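Local coordinates for protein F-112 (Sulfolobus virus-like particle ssv1, PDB 2VQC), which is essential for virus function and, having a winged-helix fold, probably acts by binding DNA, at residues E65-N70 with T74-K79; I19-L24 with E58-E63; L11-M16 with A46-R51; A55-E58 with E63-V66. One frame throughout, in Å; residues are numbered along the deposited sequence.

Contact 1: E65-N70 with T74-K79; sequences EVQYKN and TFKWIK
Glu65 and Thr74, which bury the most surface here, belong to the two hydrogen-bonded pairs, Glu65-Lys76 and Gln67-Thr74, that flank the Val66-Phe75 pair of an antiparallel hairpin. By topology this hairpin is the wing of the winged-helix fold. The short strand segments 65-68 and 74-77 run at 148° to each other. In the first pair, Glu65 N lies 2.9 Å from Lys76 O, and Lys76 N lies 2.8 Å from Glu65 O. The Gln67-Thr74 pair is less even. Gln67 N reaches Thr74 O at 2.7 Å, whereas the return bond from Thr74 N to Gln67 O stretches to 3.1 Å.

Side chains of these two pairs share one face. The extended chain of Gln67 carries its amide over the Lys76 aliphatic chain, NE2 lying 3.3 Å from Lys76 CD. The same NE2 donates to Glu65 OE1 at 3.3 Å, arriving from above the carboxylate plane, so one amide links neighbours along and across the strands. Glu65 holds CG anti to its backbone N (chi1 -167°), and its chain crosses Ile78 at about a right angle, with OE1 3.6 Å from Ile78 CG2. At the turn end, Lys69 CE passes close to Thr74 OG1, 3.4 Å away.

Val66 and Phe75 form the intervening non-hydrogen-bonded pair on the other face, side by side and directed at helix 43-59, where Phe75 touches Leu53 and Val66 touches Lys54. Strand 73-77 is central in the sheet, since Phe75 also bonds through its backbone to Leu30 of strand 29-30.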
loop_
_atom_site.group_PDB
_atom_site.type_symbol
_atom_site.label_atom_id
_atom_site.label_comp_id
_atom_site.label_asym_id
_atom_site.label_seq_id
_atom_site.Cartn_x
_atom_site.Cartn_y
_atom_site.Cartn_z
ATOM N N GLU A 65 7.363 -3.046 5.935
ATOM C CA GLU A 65 7.127 -4.440 6.260
ATOM C C GLU A 65 5.713 -4.809 5.836
ATOM O O GLU A 65 4.742 -4.177 6.263
ATOM C CB GLU A 65 7.290 -4.654 7.760
ATOM C CG GLU A 65 7.378 -6.112 8.171
ATOM C CD GLU A 65 7.378 -6.294 9.674
ATOM O OE1 GLU A 65 6.916 -5.379 10.389
ATOM O OE2 GLU A 65 7.833 -7.359 10.142
ATOM N N VAL A 66 5.602 -5.820 4.984
ATOM C CA VAL A 66 4.309 -6.329 4.568
ATOM C C VAL A 66 3.914 -7.427 5.550
ATOM O O VAL A 66 4.516 -8.504 5.564
ATOM C CB VAL A 66 4.347 -6.879 3.131
ATOM C CG1 VAL A 66 2.963 -7.372 2.707
ATOM C CG2 VAL A 66 4.861 -5.811 2.168
ATOM N N GLN A 67 2.921 -7.137 6.386
ATOM C CA GLN A 67 2.411 -8.111 7.341
ATOM C C GLN A 67 1.228 -8.847 6.723
ATOM O O GLN A 67 0.073 -8.478 6.929
ATOM C CB GLN A 67 2.015 -7.424 8.650
ATOM C CG GLN A 67 3.193 -6.759 9.349
ATOM C CD GLN A 67 2.812 -6.060 10.639
ATOM O OE1 GLN A 67 1.633 -5.829 10.917
ATOM N NE2 GLN A 67 3.815 -5.713 11.433
ATOM N N TYR A 68 1.536 -9.871 5.932
ATOM C CA TYR A 68 0.508 -10.722 5.350
ATOM C C TYR A 68 0.017 -11.674 6.431
ATOM O O TYR A 68 0.757 -12.550 6.881
ATOM C CB TYR A 68 1.043 -11.511 4.150
ATOM C CG TYR A 68 -0.026 -12.316 3.437
ATOM C CD1 TYR A 68 -0.884 -11.710 2.524
ATOM C CD2 TYR A 68 -0.184 -13.680 3.683
ATOM C CE1 TYR A 68 -1.872 -12.439 1.869
ATOM C CE2 TYR A 68 -1.169 -14.419 3.032
ATOM C CZ TYR A 68 -2.010 -13.791 2.126
ATOM O OH TYR A 68 -2.985 -14.512 1.477
ATOM N N LYS A 69 -1.228 -11.478 6.848
ATOM C CA LYS A 69 -1.853 -12.322 7.862
ATOM C C LYS A 69 -3.231 -12.762 7.379
ATOM O O LYS A 69 -3.807 -12.150 6.474
ATOM C CB LYS A 69 -1.927 -11.600 9.219
ATOM C CG LYS A 69 -2.250 -10.113 9.154
ATOM C CD LYS A 69 -1.991 -9.418 10.481
ATOM C CE LYS A 69 -2.145 -7.908 10.354
ATOM N NZ LYS A 69 -1.660 -7.191 11.563
ATOM N N ASN A 70 -3.743 -13.833 7.983
ATOM C CA ASN A 70 -4.992 -14.459 7.540
ATOM C C ASN A 70 -6.179 -13.490 7.547
ATOM O O ASN A 70 -7.112 -13.648 6.755
ATOM C CB ASN A 70 -5.304 -15.693 8.400
ATOM C CG ASN A 70 -6.348 -16.614 7.771
ATOM O OD1 ASN A 70 -6.784 -17.584 8.395
ATOM N ND2 ASN A 70 -6.746 -16.323 6.536
ATOM N N THR A 74 -1.345 -6.042 5.642
ATOM C CA THR A 74 -1.138 -4.768 6.319
ATOM C C THR A 74 0.302 -4.316 6.120
ATOM O O THR A 74 1.236 -5.056 6.418
ATOM C CB THR A 74 -1.425 -4.881 7.834
ATOM O OG1 THR A 74 -2.698 -5.510 8.045
ATOM C CG2 THR A 74 -1.423 -3.502 8.495
ATOM N N PHE A 75 0.474 -3.101 5.615
ATOM C CA PHE A 75 1.791 -2.511 5.440
ATOM C C PHE A 75 2.139 -1.736 6.699
ATOM O O PHE A 75 1.316 -0.985 7.217
ATOM C CB PHE A 75 1.798 -1.593 4.217
ATOM C CG PHE A 75 1.411 -2.292 2.950
ATOM C CD1 PHE A 75 2.370 -2.907 2.164
ATOM C CD2 PHE A 75 0.077 -2.371 2.563
ATOM C CE1 PHE A 75 2.011 -3.574 0.995
ATOM C CE2 PHE A 75 -0.290 -3.037 1.397
ATOM C CZ PHE A 75 0.682 -3.639 0.612
ATOM N N LYS A 76 3.355 -1.934 7.197
ATOM C CA LYS A 76 3.816 -1.255 8.399
ATOM C C LYS A 76 5.129 -0.529 8.141
ATOM O O LYS A 76 6.060 -1.095 7.566
ATOM C CB LYS A 76 3.986 -2.252 9.545
ATOM C CG LYS A 76 4.411 -1.607 10.858
ATOM C CD LYS A 76 4.202 -2.537 12.039
ATOM C CE LYS A 76 4.447 -1.819 13.355
ATOM N NZ LYS A 76 4.017 -2.640 14.528
ATOM N N TRP A 77 5.187 0.728 8.567
ATOM C CA TRP A 77 6.409 1.516 8.516
ATOM C C TRP A 77 7.300 1.128 9.705
ATOM O O TRP A 77 6.882 1.238 10.854
ATOM C CB TRP A 77 6.072 3.009 8.564
ATOM C CG TRP A 77 7.226 3.879 8.219
ATOM C CD1 TRP A 77 8.001 4.593 9.083
ATOM C CD2 TRP A 77 7.754 4.115 6.910
ATOM N NE1 TRP A 77 8.977 5.267 8.391
ATOM C CE2 TRP A 77 8.848 4.992 7.055
ATOM C CE3 TRP A 77 7.410 3.670 5.628
ATOM C CZ2 TRP A 77 9.599 5.439 5.964
ATOM C CZ3 TRP A 77 8.154 4.117 4.543
ATOM C CH2 TRP A 77 9.236 4.990 4.719
ATOM N N ILE A 78 8.520 0.670 9.421
ATOM C CA ILE A 78 9.415 0.158 10.463
ATOM C C ILE A 78 10.779 0.848 10.498
ATOM O O ILE A 78 11.678 0.395 11.205
ATOM C CB ILE A 78 9.622 -1.373 10.317
ATOM C CG1 ILE A 78 10.174 -1.721 8.929
ATOM C CG2 ILE A 78 8.311 -2.110 10.570
ATOM C CD1 ILE A 78 10.817 -3.083 8.860
ATOM N N LYS A 79 10.929 1.949 9.762
ATOM C CA LYS A 79 12.217 2.653 9.663
ATOM C C LYS A 79 12.659 3.249 11.004
ATOM O O LYS A 79 11.827 3.669 11.816
ATOM C CB LYS A 79 12.127 3.762 8.614
ATOM C CG LYS A 79 13.458 4.389 8.239
ATOM C CD LYS A 79 13.277 5.393 7.100
ATOM C CE LYS A 79 14.603 5.750 6.441
ATOM N NZ LYS A 79 14.382 6.405 5.122
#

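Contact 2: I19-L24 with E58-E63; sequences IMYKIL and ERHPDE
Tyr21 points its hydroxyl at Glu63 and His60, joining helix 13-27 of the winged-helix fold to the turn that leads from helix 43-59 into the wing. Three side chains make the whole contact, and their orientations define it. Tyr21 sets its ring carbon CG anti to the backbone N (chi1 -169°), which sends the ring from the helix toward the turn. There the Glu63 side chain crosses it at about a right angle, yet the flat groups are nearly coplanar, the ring and carboxylate planes being 24° apart, and OE1 lies close to the ring plane, at its edge and not over a face.

His60 approaches differently. Its ring is inclined at 35° to that of Tyr21, with centroids 5.8 Å apart, an oblique pairing. The nearer approach is by His60 CB, 3.4 Å from Tyr21 OH, so the hydroxyl lies against the base of the histidine side chain.

The turn itself presents both partners: Glu63 N bonds to His60 O at 3.0 Å, and the backbone angles of Pro61 and Asp62 are those of a type I beta turn. Glu63 OE2 has its own partner, a salt bridge to Lys79 NZ, while Trp77 meets the Tyr21 ring edge-to-face. The two carboxylate oxygens thus serve separate elements, and the phenol donates to the anti lone pair of Glu63 OE1, with Tyr21 OH 2.7 Å from that oxygen.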
loop_
_atom_site.group_PDB
_atom_site.type_symbol
_atom_site.label_atom_id
_atom_site.label_comp_id
_atom_site.label_asym_id
_atom_site.label_seq_id
_atom_site.Cartn_x
_atom_site.Cartn_y
_atom_site.Cartn_z
ATOM N N ILE A 19 2.247 7.207 -4.135
ATOM C CA ILE A 19 1.478 8.142 -3.308
ATOM C C ILE A 19 1.171 7.480 -1.965
ATOM O O ILE A 19 1.373 8.083 -0.910
ATOM C CB ILE A 19 0.175 8.607 -4.001
ATOM C CG1 ILE A 19 0.504 9.356 -5.299
ATOM C CG2 ILE A 19 -0.649 9.514 -3.080
ATOM C CD1 ILE A 19 -0.708 9.713 -6.126
HETATM N N MSE A 20 0.715 6.232 -2.012
HETATM C CA MSE A 20 0.388 5.500 -0.793
HETATM C C MSE A 20 1.622 5.253 0.076
HETATM O O MSE A 20 1.519 5.248 1.295
HETATM C CB MSE A 20 -0.277 4.161 -1.116
HETATM C CG MSE A 20 -1.624 4.245 -1.830
HETATM SE SE MSE A 20 -2.973 5.416 -0.999
HETATM C CE MSE A 20 -2.287 7.049 -1.682
ATOM N N TYR A 21 2.779 5.058 -0.550
ATOM C CA TYR A 21 4.000 4.740 0.189
ATOM C C TYR A 21 4.412 5.886 1.114
ATOM O O TYR A 21 4.823 5.650 2.255
ATOM C CB TYR A 21 5.144 4.402 -0.767
ATOM C CG TYR A 21 6.359 3.819 -0.078
ATOM C CD1 TYR A 21 6.320 2.535 0.460
ATOM C CD2 TYR A 21 7.544 4.541 0.030
ATOM C CE1 TYR A 21 7.416 1.983 1.090
ATOM C CE2 TYR A 21 8.657 3.995 0.658
ATOM C CZ TYR A 21 8.582 2.709 1.186
ATOM O OH TYR A 21 9.663 2.139 1.813
ATOM N N LYS A 22 4.299 7.121 0.638
ATOM C CA LYS A 22 4.598 8.256 1.502
ATOM C C LYS A 22 3.482 8.553 2.508
ATOM O O LYS A 22 3.745 9.117 3.568
ATOM C CB LYS A 22 5.011 9.496 0.705
ATOM C CG LYS A 22 3.985 10.094 -0.187
ATOM C CD LYS A 22 4.612 11.283 -0.893
ATOM C CE LYS A 22 3.646 11.907 -1.863
ATOM N NZ LYS A 22 4.216 13.106 -2.553
ATOM N N ILE A 23 2.254 8.146 2.198
ATOM C CA ILE A 23 1.176 8.167 3.190
ATOM C C ILE A 23 1.439 7.129 4.300
ATOM O O ILE A 23 1.103 7.359 5.468
ATOM C CB ILE A 23 -0.210 7.968 2.524
ATOM C CG1 ILE A 23 -0.541 9.206 1.682
ATOM C CG2 ILE A 23 -1.301 7.720 3.578
ATOM C CD1 ILE A 23 -1.891 9.177 0.995
ATOM N N LEU A 24 2.058 6.007 3.931
ATOM C CA LEU A 24 2.446 4.962 4.884
ATOM C C LEU A 24 3.451 5.488 5.915
ATOM O O LEU A 24 3.365 5.176 7.106
ATOM C CB LEU A 24 3.078 3.776 4.138
ATOM C CG LEU A 24 2.977 2.348 4.701
ATOM C CD1 LEU A 24 4.198 1.543 4.255
ATOM C CD2 LEU A 24 2.824 2.275 6.201
ATOM N N GLU A 58 8.945 -4.144 -0.896
ATOM C CA GLU A 58 9.969 -5.177 -1.037
ATOM C C GLU A 58 11.304 -4.610 -1.531
ATOM O O GLU A 58 12.353 -5.207 -1.285
ATOM C CB GLU A 58 9.468 -6.311 -1.945
ATOM C CG GLU A 58 8.406 -7.181 -1.256
ATOM C CD GLU A 58 7.661 -8.120 -2.196
ATOM O OE1 GLU A 58 7.358 -7.729 -3.345
ATOM O OE2 GLU A 58 7.354 -9.253 -1.768
ATOM N N ARG A 59 11.272 -3.456 -2.200
ATOM C CA ARG A 59 12.504 -2.754 -2.582
ATOM C C ARG A 59 13.169 -2.036 -1.404
ATOM O O ARG A 59 14.344 -1.665 -1.487
ATOM C CB ARG A 59 12.232 -1.753 -3.708
ATOM C CG ARG A 59 11.804 -2.419 -4.990
ATOM C CD ARG A 59 11.245 -1.437 -6.003
ATOM N NE ARG A 59 10.634 -2.144 -7.130
ATOM C CZ ARG A 59 10.274 -1.587 -8.284
ATOM N NH1 ARG A 59 10.458 -0.289 -8.505
ATOM N NH2 ARG A 59 9.732 -2.342 -9.233
ATOM N N HIS A 60 12.418 -1.836 -0.320
ATOM C CA HIS A 60 12.917 -1.136 0.865
ATOM C C HIS A 60 12.542 -1.890 2.141
ATOM O O HIS A 60 11.751 -1.401 2.951
ATOM C CB HIS A 60 12.342 0.278 0.910
ATOM C CG HIS A 60 12.624 1.079 -0.320
ATOM N ND1 HIS A 60 11.657 1.360 -1.262
ATOM C CD2 HIS A 60 13.766 1.645 -0.772
ATOM C CE1 HIS A 60 12.191 2.076 -2.236
ATOM N NE2 HIS A 60 13.469 2.262 -1.964
ATOM N N PRO A 61 13.119 -3.088 2.331
ATOM C CA PRO A 61 12.738 -3.921 3.477
ATOM C C PRO A 61 13.182 -3.350 4.830
ATOM O O PRO A 61 12.669 -3.772 5.873
ATOM C CB PRO A 61 13.439 -5.252 3.188
ATOM C CG PRO A 61 14.601 -4.889 2.335
ATOM C CD PRO A 61 14.168 -3.722 1.511
ATOM N N ASP A 62 14.128 -2.411 4.804
ATOM C CA ASP A 62 14.548 -1.688 6.012
ATOM C C ASP A 62 13.577 -0.574 6.437
ATOM O O ASP A 62 13.680 -0.066 7.553
ATOM C CB ASP A 62 15.956 -1.103 5.827
ATOM C CG ASP A 62 16.036 -0.112 4.677
ATOM O OD1 ASP A 62 15.555 -0.443 3.568
ATOM O OD2 ASP A 62 16.584 0.991 4.880
ATOM N N GLU A 63 12.656 -0.195 5.547
ATOM C CA GLU A 63 11.664 0.861 5.818
ATOM C C GLU A 63 10.251 0.314 5.981
ATOM O O GLU A 63 9.494 0.774 6.834
ATOM C CB GLU A 63 11.627 1.872 4.669
ATOM C CG GLU A 63 12.937 2.583 4.385
ATOM C CD GLU A 63 12.822 3.591 3.249
ATOM O OE1 GLU A 63 11.828 3.545 2.492
ATOM O OE2 GLU A 63 13.731 4.435 3.110
#

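Contact 3: L11-M16 with A46-R51; sequences LNSYKM and AYNIQR
Ser13 and Met16, one turn apart at the start of helix 13-27, pack on Asn48 and Ile49 in the first half of helix 43-59. The backbones come close: Ser13 CA lies 4.8 Å from Ile49 CA, a separation consistent with the small serine side chain at the interface.

The tight part is mainly apolar. Ile49 runs its CG1 branch against the base of Met16, a selenomethionine here, with CD1 3.6 Å from Met16 CB; the two side chains cross at a slant. Met16 then bends at chi2 and chi3, so CB and CG do the touching while the selenium end turns away from helix 43-59. Ser13 adds a second close point, its OG 3.4 Å from Asn48 CB. No hydrogen bond passes between the two segments, whose contact is one of van der Waals packing.

Toward solvent, polar groups pair within their own segments. Asn12, exposed and directed away from helix 43-59, is the N-cap of helix 13-27: its OD1 accepts from Lys15 N at 3.0 Å, the donor 42° above the carbonyl plane. On the partner helix, Arg51 NH2 makes a weak bond of 3.2 Å to Asn48 OD1, one turn back, along the surface.

In winged-helix order, 43-59 is the third helix, usually the recognition helix in this fold, and 13-27 is the first, packed against it. Ile49 is also covered by Ile41 of the loop before its helix. Around the same helix, Ala46 touches Leu32 and Leu36 of helix 32-39, and Gln50 reaches Thr73 and Phe75 of strand 73-77.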
loop_
_atom_site.group_PDB
_atom_site.type_symbol
_atom_site.label_atom_id
_atom_site.label_comp_id
_atom_site.label_asym_id
_atom_site.label_seq_id
_atom_site.Cartn_x
_atom_site.Cartn_y
_atom_site.Cartn_z
ATOM N N LEU A 11 -5.164 4.172 -15.154
ATOM C CA LEU A 11 -4.261 4.807 -14.200
ATOM C C LEU A 11 -3.070 3.910 -13.878
ATOM O O LEU A 11 -3.208 2.692 -13.738
ATOM C CB LEU A 11 -5.007 5.169 -12.915
ATOM C CG LEU A 11 -6.048 6.289 -13.023
ATOM C CD1 LEU A 11 -6.651 6.557 -11.658
ATOM C CD2 LEU A 11 -5.450 7.569 -13.607
ATOM N N ASN A 12 -1.898 4.528 -13.772
ATOM C CA ASN A 12 -0.671 3.810 -13.484
ATOM C C ASN A 12 -0.650 3.346 -12.026
ATOM O O ASN A 12 -0.485 4.156 -11.118
ATOM C CB ASN A 12 0.533 4.702 -13.794
ATOM C CG ASN A 12 1.842 3.945 -13.754
ATOM O OD1 ASN A 12 2.185 3.331 -12.743
ATOM N ND2 ASN A 12 2.587 3.990 -14.853
ATOM N N SER A 13 -0.824 2.041 -11.811
ATOM C CA SER A 13 -0.875 1.467 -10.458
ATOM C C SER A 13 0.363 1.791 -9.632
ATOM O O SER A 13 0.269 1.999 -8.416
ATOM C CB SER A 13 -1.040 -0.052 -10.524
ATOM O OG SER A 13 -2.329 -0.406 -10.989
ATOM N N TYR A 14 1.517 1.827 -10.294
ATOM C CA TYR A 14 2.776 2.109 -9.620
ATOM C C TYR A 14 2.849 3.550 -9.115
ATOM O O TYR A 14 3.235 3.779 -7.970
ATOM C CB TYR A 14 3.967 1.804 -10.529
ATOM C CG TYR A 14 5.277 1.799 -9.783
ATOM C CD1 TYR A 14 5.700 0.667 -9.087
ATOM C CD2 TYR A 14 6.091 2.931 -9.758
ATOM C CE1 TYR A 14 6.901 0.661 -8.393
ATOM C CE2 TYR A 14 7.296 2.935 -9.065
ATOM C CZ TYR A 14 7.695 1.798 -8.387
ATOM O OH TYR A 14 8.891 1.803 -7.703
ATOM N N LYS A 15 2.485 4.509 -9.965
ATOM C CA LYS A 15 2.437 5.918 -9.560
ATOM C C LYS A 15 1.487 6.141 -8.379
ATOM O O LYS A 15 1.772 6.951 -7.491
ATOM C CB LYS A 15 2.012 6.814 -10.722
ATOM C CG LYS A 15 3.053 6.971 -11.813
ATOM C CD LYS A 15 2.521 7.875 -12.918
ATOM C CE LYS A 15 3.503 8.039 -14.068
ATOM N NZ LYS A 15 2.907 8.859 -15.158
HETATM N N MSE A 16 0.371 5.411 -8.368
HETATM C CA MSE A 16 -0.607 5.495 -7.280
HETATM C C MSE A 16 -0.028 4.923 -5.998
HETATM O O MSE A 16 -0.283 5.436 -4.907
HETATM C CB MSE A 16 -1.877 4.701 -7.608
HETATM C CG MSE A 16 -2.477 4.933 -8.979
HETATM SE SE MSE A 16 -3.555 6.512 -9.094
HETATM C CE MSE A 16 -2.122 7.859 -9.114
ATOM N N ALA A 46 -8.148 -0.923 -6.372
ATOM C CA ALA A 46 -7.371 -0.802 -5.145
ATOM C C ALA A 46 -6.408 -1.978 -4.971
ATOM O O ALA A 46 -5.288 -1.788 -4.491
ATOM C CB ALA A 46 -8.298 -0.695 -3.948
ATOM N N TYR A 47 -6.843 -3.180 -5.354
ATOM C CA TYR A 47 -5.978 -4.370 -5.309
ATOM C C TYR A 47 -4.787 -4.265 -6.265
ATOM O O TYR A 47 -3.701 -4.748 -5.949
ATOM C CB TYR A 47 -6.762 -5.663 -5.606
ATOM C CG TYR A 47 -7.380 -6.319 -4.383
ATOM C CD1 TYR A 47 -6.585 -6.779 -3.334
ATOM C CD2 TYR A 47 -8.761 -6.500 -4.285
ATOM C CE1 TYR A 47 -7.152 -7.385 -2.214
ATOM C CE2 TYR A 47 -9.334 -7.103 -3.173
ATOM C CZ TYR A 47 -8.528 -7.542 -2.140
ATOM O OH TYR A 47 -9.107 -8.141 -1.038
ATOM N N ASN A 48 -4.987 -3.648 -7.429
ATOM C CA ASN A 48 -3.882 -3.420 -8.371
ATOM C C ASN A 48 -2.837 -2.500 -7.757
ATOM O O ASN A 48 -1.638 -2.721 -7.912
ATOM C CB ASN A 48 -4.377 -2.818 -9.693
ATOM C CG ASN A 48 -5.230 -3.778 -10.499
ATOM O OD1 ASN A 48 -5.019 -4.990 -10.482
ATOM N ND2 ASN A 48 -6.199 -3.232 -11.229
ATOM N N ILE A 49 -3.305 -1.471 -7.057
ATOM C CA ILE A 49 -2.418 -0.525 -6.379
ATOM C C ILE A 49 -1.709 -1.214 -5.215
ATOM O O ILE A 49 -0.500 -1.051 -5.040
ATOM C CB ILE A 49 -3.184 0.730 -5.884
ATOM C CG1 ILE A 49 -3.718 1.531 -7.077
ATOM C CG2 ILE A 49 -2.280 1.612 -5.018
ATOM C CD1 ILE A 49 -4.721 2.625 -6.708
ATOM N N GLN A 50 -2.458 -1.988 -4.433
ATOM C CA GLN A 50 -1.883 -2.752 -3.329
ATOM C C GLN A 50 -0.771 -3.685 -3.804
ATOM O O GLN A 50 0.250 -3.839 -3.135
ATOM C CB GLN A 50 -2.961 -3.572 -2.620
ATOM C CG GLN A 50 -2.413 -4.472 -1.532
ATOM C CD GLN A 50 -3.490 -5.036 -0.641
ATOM O OE1 GLN A 50 -4.024 -4.336 0.221
ATOM N NE2 GLN A 50 -3.813 -6.312 -0.833
ATOM N N ARG A 51 -0.977 -4.316 -4.953
ATOM C CA ARG A 51 0.042 -5.184 -5.530
ATOM C C ARG A 51 1.320 -4.404 -5.873
ATOM O O ARG A 51 2.428 -4.885 -5.625
ATOM C CB ARG A 51 -0.506 -5.902 -6.763
ATOM C CG ARG A 51 0.386 -7.006 -7.254
ATOM C CD ARG A 51 -0.374 -8.006 -8.104
ATOM N NE ARG A 51 -0.846 -7.441 -9.369
ATOM C CZ ARG A 51 -2.125 -7.296 -9.733
ATOM N NH1 ARG A 51 -3.129 -7.660 -8.934
ATOM N NH2 ARG A 51 -2.405 -6.777 -10.926
#

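Contact 4: A55-E58 with E63-V66; sequences AICE and ECEV
Cys57, near the end of helix 43-59, and Cys64, first residue of strand 64-68, bring their CA atoms to 5.2 Å from each other, close enough for a covalent link between helix and sheet. Both CA-CB bonds are directed across the gap, and the sulfur atoms, Cys57 SG and Cys64 SG, are joined at 2.0 Å in a disulfide whose torsion about the S-S bond is 67°. The halves are built differently: Cys57 sets SG anti to its carbonyl carbon (chi1 -81°), whereas Cys64 sets it anti to its backbone N (chi1 -177°). The result is a compact bridge, with Cys57 CB only 3.5 Å from Cys64 CB.

Val66, two residues further along the strand, lies on the same face as Cys64 and extends the apolar contact by placing CG2 3.9 Å from Cys57 CB. A water adds a polar link, donating to Cys64 O at 3.1 Å and, weakly, to Cys57 O at 2.8 Å, so it spans two backbone carbonyls that offer each other no donor.

The disulfide closes a short loop of six intervening residues and pins the wing to the end of its preceding helix, consistent with stabilisation of a protein from a hyperthermophilic virus. Both cysteines are buried. Leu24 of helix 13-27 packs against Cys64, Phe75 of strand 73-77 against Cys57, and Ile56, beside the bridge, faces Tyr14, Ala17 and Tyr21 of helix 13-27.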
loop_
_atom_site.group_PDB
_atom_site.type_symbol
_atom_site.label_atom_id
_atom_site.label_comp_id
_atom_site.label_asym_id
_atom_site.label_seq_id
_atom_site.Cartn_x
_atom_site.Cartn_y
_atom_site.Cartn_z
ATOM N N ALA A 55 5.261 -4.327 -4.083
ATOM C CA ALA A 55 6.518 -4.336 -4.837
ATOM C C ALA A 55 7.462 -3.222 -4.367
ATOM O O ALA A 55 8.659 -3.456 -4.214
ATOM C CB ALA A 55 6.257 -4.229 -6.336
ATOM N N ILE A 56 6.920 -2.028 -4.116
ATOM C CA ILE A 56 7.718 -0.903 -3.599
ATOM C C ILE A 56 8.284 -1.207 -2.206
ATOM O O ILE A 56 9.452 -0.926 -1.936
ATOM C CB ILE A 56 6.904 0.417 -3.541
ATOM C CG1 ILE A 56 6.547 0.887 -4.954
ATOM C CG2 ILE A 56 7.698 1.514 -2.816
ATOM C CD1 ILE A 56 5.515 2.005 -4.996
ATOM N N CYS A 57 7.456 -1.778 -1.332
ATOM C CA CYS A 57 7.899 -2.150 0.018
ATOM C C CYS A 57 9.033 -3.177 0.010
ATOM O O CYS A 57 9.965 -3.089 0.812
ATOM C CB CYS A 57 6.729 -2.680 0.843
ATOM S SG CYS A 57 5.732 -1.358 1.539
ATOM N N GLU A 58 8.945 -4.144 -0.896
ATOM C CA GLU A 58 9.969 -5.177 -1.037
ATOM C C GLU A 58 11.304 -4.610 -1.531
ATOM O O GLU A 58 12.353 -5.207 -1.285
ATOM C CB GLU A 58 9.468 -6.311 -1.945
ATOM C CG GLU A 58 8.406 -7.181 -1.256
ATOM C CD GLU A 58 7.661 -8.120 -2.196
ATOM O OE1 GLU A 58 7.358 -7.729 -3.345
ATOM O OE2 GLU A 58 7.354 -9.253 -1.768
ATOM N N GLU A 63 12.656 -0.195 5.547
ATOM C CA GLU A 63 11.664 0.861 5.818
ATOM C C GLU A 63 10.251 0.314 5.981
ATOM O O GLU A 63 9.494 0.774 6.834
ATOM C CB GLU A 63 11.627 1.872 4.669
ATOM C CG GLU A 63 12.937 2.583 4.385
ATOM C CD GLU A 63 12.822 3.591 3.249
ATOM O OE1 GLU A 63 11.828 3.545 2.492
ATOM O OE2 GLU A 63 13.731 4.435 3.110
ATOM N N CYS A 64 9.891 -0.635 5.124
ATOM C CA CYS A 64 8.529 -1.136 5.040
ATOM C C CYS A 64 8.474 -2.630 5.341
ATOM O O CYS A 64 9.403 -3.384 5.034
ATOM C CB CYS A 64 7.943 -0.877 3.646
ATOM S SG CYS A 64 6.202 -1.400 3.523
ATOM N N GLU A 65 7.363 -3.046 5.935
ATOM C CA GLU A 65 7.127 -4.440 6.260
ATOM C C GLU A 65 5.713 -4.809 5.836
ATOM O O GLU A 65 4.742 -4.177 6.263
ATOM C CB GLU A 65 7.290 -4.654 7.760
ATOM C CG GLU A 65 7.378 -6.112 8.171
ATOM C CD GLU A 65 7.378 -6.294 9.674
ATOM O OE1 GLU A 65 6.916 -5.379 10.389
ATOM O OE2 GLU A 65 7.833 -7.359 10.142
ATOM N N VAL A 66 5.602 -5.820 4.984
ATOM C CA VAL A 66 4.309 -6.329 4.568
ATOM C C VAL A 66 3.914 -7.427 5.550
ATOM O O VAL A 66 4.516 -8.504 5.564
ATOM C CB VAL A 66 4.347 -6.879 3.131
ATOM C CG1 VAL A 66 2.963 -7.372 2.707
ATOM C CG2 VAL A 66 4.861 -5.811 2.168
HETATM O O HOH W 1 9.549 -5.279 2.548
#

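Contacts 2 and 4 have centres about 5 Å apart, and Tyr21 of contact 2 packs on the disulfide of contact 4, with CE1 3.8 Å from Cys57 SG. The centre of contact 1 lies about 8 Å from that of contact 4, with which it shares Glu65 and Val66; Ile78 N probably bonds to Glu63 O at 2.8 Å, tying the open end of the hairpin to the turn of contact 2. Contact 3 stands apart, about 17 Å from contact 1 between centres, but lies on helices 13-27 and 43-59, the second of which leads into the turn of contact 2. Together they join the first and third helices to the wing of a probable DNA-binding domain.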